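Local coordinates for protein serine proteinase inhibitor 1 (Myxoma virus, PDB 6BJ5) that inhibits serine proteases as a viral member of the serpin family and is important in the virulence of myxoma virus, at residues A277-A282 and L288-V293; L44-I49 and A92-R97. One frame throughout, in Å; residues are numbered along the deposited sequence.

Contact 1: A277-A282 and L288-V293; sequences ADFGQA and LYVTKV
Phe279 reaches from the 277-282 segment to the Leu288 carbonyl, the Tyr289 backbone and the Val290 side chain, and its ring accounts for most of what the two segments share. Both belong to the long connection between helix 260-265 and strand 293-302 of the serpin's large mixed sheet, so the chain turns back on itself here just before it enters that sheet.

The apolar contacts come first. With CG of Phe279 anti to its own carbonyl carbon (chi1 -70°), the ring is carried over to the second segment. Its far end, CZ, meets CG2 of Val290 at 4.0 Å, the two side chains crossing at a slant, while CE2 passes 3.9 Å from CA of Tyr289. Alongside, CB of Ala277 lies 3.7 Å from CB of Tyr289; the phenol beyond that carbon leads away from the first segment. Helix 37-49 packs against the ring from outside the two segments.

The polar element at the interface is a backbone carbonyl: Leu288 O sits at the rim of the Phe279 ring, near its plane, beside CD2. Hydrogen bonds within 277-282 shape that segment. Asp278 OD1 accepts from Gly280 N at 2.8 Å, nearly along the C-O axis and with an angle of 157° at the hydrogen, an Asx turn that bends the chain round Phe279. Just after it, Ala282 N bonds to Phe279 O at 3.0 Å. Other parts of the chain hold both segments: Gly280 O accepts from Arg87, and Thr291 N bonds to the hydroxyl of Thr315.

Since the two segments are joined by van der Waals contact without a direct hydrogen bond, their mutual placement probably owes much to the fit of the Phe279 ring, together with the bonds that several backbone groups make to other parts of the fold.

Contact 2: L44-I49 and A92-R97; sequences LSVLRI and AEFSSR
Ile49 lays its CD1 methyl over one face of the Arg97 guanidinium, 3.3 Å above the plane and offset toward the rim. The two side chains approach from opposite directions, bridging helix 37-49 and helix 88-98 of the serpin fold. Their short segments run roughly antiparallel, at 146°, with axes 10.9 Å apart, a spacing bridged by side chains from both helices.

The other branch of Ile49 turns to Glu93. CG2, anti to the backbone N, comes 3.6 Å from Glu93 CG, where the two side chains cross at about a right angle. A bend at chi2 (88°) in Glu93 and another at chi3 in Arg97 bring their charged ends together on the same side of helix 88-98, one turn apart, and Arg97 NH1 forms a salt bridge with Glu93 OE2 at 3.6 Å. Ile49 thus packs against the carbon chain of the acid and the flat end of the base, and the ion pair probably helps hold the guanidinium in place. Arg97 NH2 also makes a weak hydrogen bond to Glu63 O.

Deeper in the interface the chemistry is apolar. Val46 and Phe94 are both buried, and Phe98 touches each of them as well as Ile49. Strand 73-81 lies beneath the pair, with Leu78 against Phe94 and Arg76 against Val46; Leu144 of strand 142-153 also reaches Val46. Both helices thus touch strand 73-81 of the large sheet, and helix 37-49 also reaches strand 142-153. Phe94 offers Val46 an edge: CE1 meets the valine CG1 methyl 3.6 Å away, with that methyl near the ring plane.

How the contacts relate
Helix 37-49 ties the two contacts together. In contact 2 its Val46 and Ile49 face helix 88-98, whereas its Leu47 turns to contact 1, where CD1 lies 3.6 Å from Phe279 CE1 and also touches Val290. Their centres are about 13 Å apart, on the same side of the chain's centre. Contact 1 joins two loop segments close in sequence and is mostly buried, built round one aromatic ring; contact 2 joins distant helices and is only partly buried, grading from an apolar base near the large sheet to an ion pair farther out. An Asx turn beside the ring shapes one segment of the first; a charged pair lies at the outer part of the second.

Contact 1: A277-A282 and L288-V293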
loop_
_atom_site.group_PDB
_atom_site.type_symbol
_atom_site.label_atom_id
_atom_site.label_comp_id
_atom_site.label_asym_id
_atom_site.label_seq_id
_atom_site.Cartn_x
_atom_site.Cartn_y
_atom_site.Cartn_z
ATOM N N ALA A 277 8.513 16.547 19.699
ATOM C CA ALA A 277 7.438 15.591 19.439
ATOM C C ALA A 277 6.444 15.609 20.591
ATOM O O ALA A 277 6.785 15.252 21.718
ATOM C CB ALA A 277 7.991 14.184 19.222
ATOM N N ASP A 278 5.244 16.108 20.332
ATOM C CA ASP A 278 4.170 16.112 21.326
ATOM C C ASP A 278 3.292 14.880 21.138
ATOM O O ASP A 278 2.346 14.899 20.341
ATOM C CB ASP A 278 3.329 17.384 21.235
ATOM C CG ASP A 278 2.164 17.386 22.220
ATOM O OD1 ASP A 278 2.118 16.507 23.095
ATOM O OD2 ASP A 278 1.261 18.236 22.111
ATOM N N PHE A 279 3.560 13.821 21.911
ATOM C CA PHE A 279 2.616 12.711 22.058
ATOM C C PHE A 279 1.999 12.684 23.456
ATOM O O PHE A 279 1.718 11.618 24.011
ATOM C CB PHE A 279 3.261 11.373 21.701
ATOM C CG PHE A 279 3.535 11.231 20.230
ATOM C CD1 PHE A 279 2.493 10.977 19.362
ATOM C CD2 PHE A 279 4.813 11.405 19.719
ATOM C CE1 PHE A 279 2.730 10.858 18.004
ATOM C CE2 PHE A 279 5.064 11.294 18.357
ATOM C CZ PHE A 279 4.032 11.017 17.496
ATOM N N GLY A 280 1.787 13.877 24.021
ATOM C CA GLY A 280 1.227 14.069 25.348
ATOM C C GLY A 280 -0.207 13.610 25.535
ATOM O O GLY A 280 -0.664 13.516 26.678
ATOM N N GLN A 281 -0.954 13.390 24.460
ATOM C CA GLN A 281 -2.283 12.809 24.637
ATOM C C GLN A 281 -2.208 11.334 24.994
ATOM O O GLN A 281 -3.130 10.792 25.622
ATOM C CB GLN A 281 -3.127 12.995 23.375
ATOM C CG GLN A 281 -3.258 14.426 22.983
ATOM C CD GLN A 281 -3.981 15.191 24.061
ATOM O OE1 GLN A 281 -3.368 15.918 24.850
ATOM N NE2 GLN A 281 -5.294 14.986 24.140
ATOM N N ALA A 282 -1.111 10.682 24.630
ATOM C CA ALA A 282 -0.933 9.285 24.987
ATOM C C ALA A 282 -0.243 9.171 26.324
ATOM O O ALA A 282 -0.609 8.355 27.168
ATOM C CB ALA A 282 -0.103 8.552 23.934
ATOM N N LEU A 288 7.981 9.849 24.177
ATOM C CA LEU A 288 7.584 8.920 23.135
ATOM C C LEU A 288 7.607 9.645 21.786
ATOM O O LEU A 288 6.904 10.638 21.600
ATOM C CB LEU A 288 6.188 8.362 23.413
ATOM C CG LEU A 288 6.015 7.593 24.725
ATOM C CD1 LEU A 288 4.566 7.168 24.912
ATOM C CD2 LEU A 288 6.941 6.387 24.767
ATOM N N TYR A 289 8.405 9.142 20.846
ATOM C CA TYR A 289 8.479 9.722 19.522
ATOM C C TYR A 289 8.739 8.607 18.533
ATOM O O TYR A 289 9.038 7.469 18.902
ATOM C CB TYR A 289 9.563 10.792 19.430
ATOM C CG TYR A 289 10.927 10.232 19.691
ATOM C CD1 TYR A 289 11.794 9.952 18.644
ATOM C CD2 TYR A 289 11.337 9.945 20.984
ATOM C CE1 TYR A 289 13.044 9.423 18.882
ATOM C CE2 TYR A 289 12.576 9.414 21.234
ATOM C CZ TYR A 289 13.430 9.155 20.182
ATOM O OH TYR A 289 14.674 8.619 20.430
ATOM N N VAL A 290 8.592 8.950 17.271
ATOM C CA VAL A 290 8.700 8.003 16.179
ATOM C C VAL A 290 10.130 7.984 15.668
ATOM O O VAL A 290 10.725 9.035 15.407
ATOM C CB VAL A 290 7.722 8.366 15.059
ATOM C CG1 VAL A 290 7.916 7.440 13.872
ATOM C CG2 VAL A 290 6.297 8.333 15.599
ATOM N N THR A 291 10.686 6.789 15.520
ATOM C CA THR A 291 11.999 6.643 14.910
ATOM C C THR A 291 11.928 6.107 13.491
ATOM O O THR A 291 12.628 6.620 12.614
ATOM C CB THR A 291 12.872 5.689 15.727
ATOM O OG1 THR A 291 12.771 5.989 17.128
ATOM C CG2 THR A 291 14.310 5.811 15.270
ATOM N N LYS A 292 11.053 5.131 13.225
ATOM C CA LYS A 292 11.015 4.460 11.933
ATOM C C LYS A 292 9.571 4.246 11.520
ATOM O O LYS A 292 8.717 3.947 12.358
ATOM C CB LYS A 292 11.769 3.111 11.919
ATOM C CG LYS A 292 13.183 3.121 12.481
ATOM C CD LYS A 292 13.753 1.703 12.604
ATOM C CE LYS A 292 14.663 1.549 13.828
ATOM N NZ LYS A 292 15.590 0.379 13.727
ATOM N N VAL A 293 9.312 4.381 10.221
ATOM C CA VAL A 293 8.058 3.956 9.621
ATOM C C VAL A 293 8.419 3.013 8.489
ATOM O O VAL A 293 9.068 3.419 7.512
ATOM C CB VAL A 293 7.208 5.120 9.096
ATOM C CG1 VAL A 293 5.876 4.567 8.557
ATOM C CG2 VAL A 293 6.962 6.149 10.189
#

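Contact 2: L44-I49 and A92-R97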
loop_
_atom_site.group_PDB
_atom_site.type_symbol
_atom_site.label_atom_id
_atom_site.label_comp_id
_atom_site.label_asym_id
_atom_site.label_seq_id
_atom_site.Cartn_x
_atom_site.Cartn_y
_atom_site.Cartn_z
ATOM N N LEU A 44 -1.082 6.180 10.276
ATOM C CA LEU A 44 -0.970 7.581 10.667
ATOM C C LEU A 44 -2.224 8.052 11.394
ATOM O O LEU A 44 -2.147 8.884 12.309
ATOM C CB LEU A 44 -0.733 8.448 9.435
ATOM C CG LEU A 44 0.547 8.287 8.627
ATOM C CD1 LEU A 44 0.578 9.303 7.491
ATOM C CD2 LEU A 44 1.745 8.469 9.522
ATOM N N SER A 45 -3.387 7.534 10.997
ATOM C CA SER A 45 -4.642 7.938 11.622
ATOM C C SER A 45 -4.696 7.504 13.084
ATOM O O SER A 45 -5.144 8.265 13.953
ATOM C CB SER A 45 -5.804 7.357 10.816
ATOM O OG SER A 45 -7.066 7.723 11.331
ATOM N N VAL A 46 -4.205 6.298 13.380
ATOM C CA VAL A 46 -4.067 5.852 14.766
ATOM C C VAL A 46 -3.038 6.705 15.494
ATOM O O VAL A 46 -3.302 7.220 16.586
ATOM C CB VAL A 46 -3.690 4.361 14.808
ATOM C CG1 VAL A 46 -3.370 3.932 16.231
ATOM C CG2 VAL A 46 -4.821 3.514 14.228
ATOM N N LEU A 47 -1.848 6.886 14.889
ATOM C CA LEU A 47 -0.786 7.700 15.491
ATOM C C LEU A 47 -1.289 9.072 15.890
ATOM O O LEU A 47 -0.736 9.705 16.794
ATOM C CB LEU A 47 0.366 7.871 14.502
ATOM C CG LEU A 47 1.602 8.629 14.990
ATOM C CD1 LEU A 47 2.265 7.877 16.112
ATOM C CD2 LEU A 47 2.602 8.840 13.880
ATOM N N ARG A 48 -2.342 9.523 15.241
ATOM C CA ARG A 48 -2.864 10.858 15.429
ATOM C C ARG A 48 -3.658 10.958 16.732
ATOM O O ARG A 48 -3.671 12.012 17.374
ATOM C CB ARG A 48 -3.667 11.191 14.174
ATOM C CG ARG A 48 -4.276 12.501 14.101
ATOM C CD ARG A 48 -4.927 12.662 12.742
ATOM N NE ARG A 48 -5.911 13.722 12.854
ATOM C CZ ARG A 48 -5.608 15.012 12.837
ATOM N NH1 ARG A 48 -4.335 15.405 12.688
ATOM N NH2 ARG A 48 -6.582 15.898 12.987
ATOM N N ILE A 49 -4.286 9.861 17.159
ATOM C CA ILE A 49 -5.008 9.839 18.420
ATOM C C ILE A 49 -4.058 10.043 19.588
ATOM O O ILE A 49 -4.477 10.473 20.659
ATOM C CB ILE A 49 -5.764 8.494 18.545
ATOM C CG1 ILE A 49 -6.753 8.327 17.390
ATOM C CG2 ILE A 49 -6.492 8.382 19.870
ATOM C CD1 ILE A 49 -7.818 9.389 17.367
ATOM N N ALA A 92 -8.687 4.441 26.766
ATOM C CA ALA A 92 -10.137 4.412 26.594
ATOM C C ALA A 92 -10.516 4.874 25.193
ATOM O O ALA A 92 -11.230 4.170 24.465
ATOM C CB ALA A 92 -10.811 5.292 27.649
ATOM N N GLU A 93 -10.015 6.053 24.799
ATOM C CA GLU A 93 -10.249 6.567 23.457
ATOM C C GLU A 93 -9.759 5.577 22.413
ATOM O O GLU A 93 -10.473 5.264 21.455
ATOM C CB GLU A 93 -9.533 7.910 23.300
ATOM C CG GLU A 93 -9.443 8.441 21.876
ATOM C CD GLU A 93 -10.647 9.267 21.461
ATOM O OE1 GLU A 93 -11.483 9.574 22.340
ATOM O OE2 GLU A 93 -10.756 9.607 20.256
ATOM N N PHE A 94 -8.569 5.016 22.620
ATOM C CA PHE A 94 -8.054 4.043 21.670
ATOM C C PHE A 94 -8.962 2.831 21.571
ATOM O O PHE A 94 -9.286 2.369 20.471
ATOM C CB PHE A 94 -6.640 3.608 22.062
ATOM C CG PHE A 94 -6.014 2.680 21.062
ATOM C CD1 PHE A 94 -5.157 3.154 20.094
ATOM C CD2 PHE A 94 -6.326 1.329 21.067
ATOM C CE1 PHE A 94 -4.608 2.287 19.161
ATOM C CE2 PHE A 94 -5.781 0.474 20.142
ATOM C CZ PHE A 94 -4.914 0.948 19.189
ATOM N N SER A 95 -9.384 2.296 22.715
ATOM C CA SER A 95 -10.147 1.056 22.686
ATOM C C SER A 95 -11.518 1.257 22.066
ATOM O O SER A 95 -12.010 0.369 21.361
ATOM C CB SER A 95 -10.276 0.485 24.097
ATOM O OG SER A 95 -11.198 -0.588 24.100
ATOM N N SER A 96 -12.142 2.418 22.326
ATOM C CA SER A 96 -13.492 2.713 21.833
ATOM C C SER A 96 -13.522 2.966 20.335
ATOM O O SER A 96 -14.572 2.804 19.700
ATOM C CB SER A 96 -14.082 3.920 22.551
ATOM O OG SER A 96 -13.299 5.069 22.306
ATOM N N ARG A 97 -12.415 3.424 19.767
ATOM C CA ARG A 97 -12.394 3.806 18.369
ATOM C C ARG A 97 -11.888 2.717 17.446
ATOM O O ARG A 97 -12.250 2.725 16.267
ATOM C CB ARG A 97 -11.516 5.030 18.179
ATOM C CG ARG A 97 -11.981 6.178 18.949
ATOM C CD ARG A 97 -11.223 7.348 18.456
ATOM N NE ARG A 97 -11.023 7.218 17.027
ATOM C CZ ARG A 97 -10.963 8.248 16.198
ATOM N NH1 ARG A 97 -11.095 9.490 16.677
ATOM N NH2 ARG A 97 -10.780 8.029 14.900
#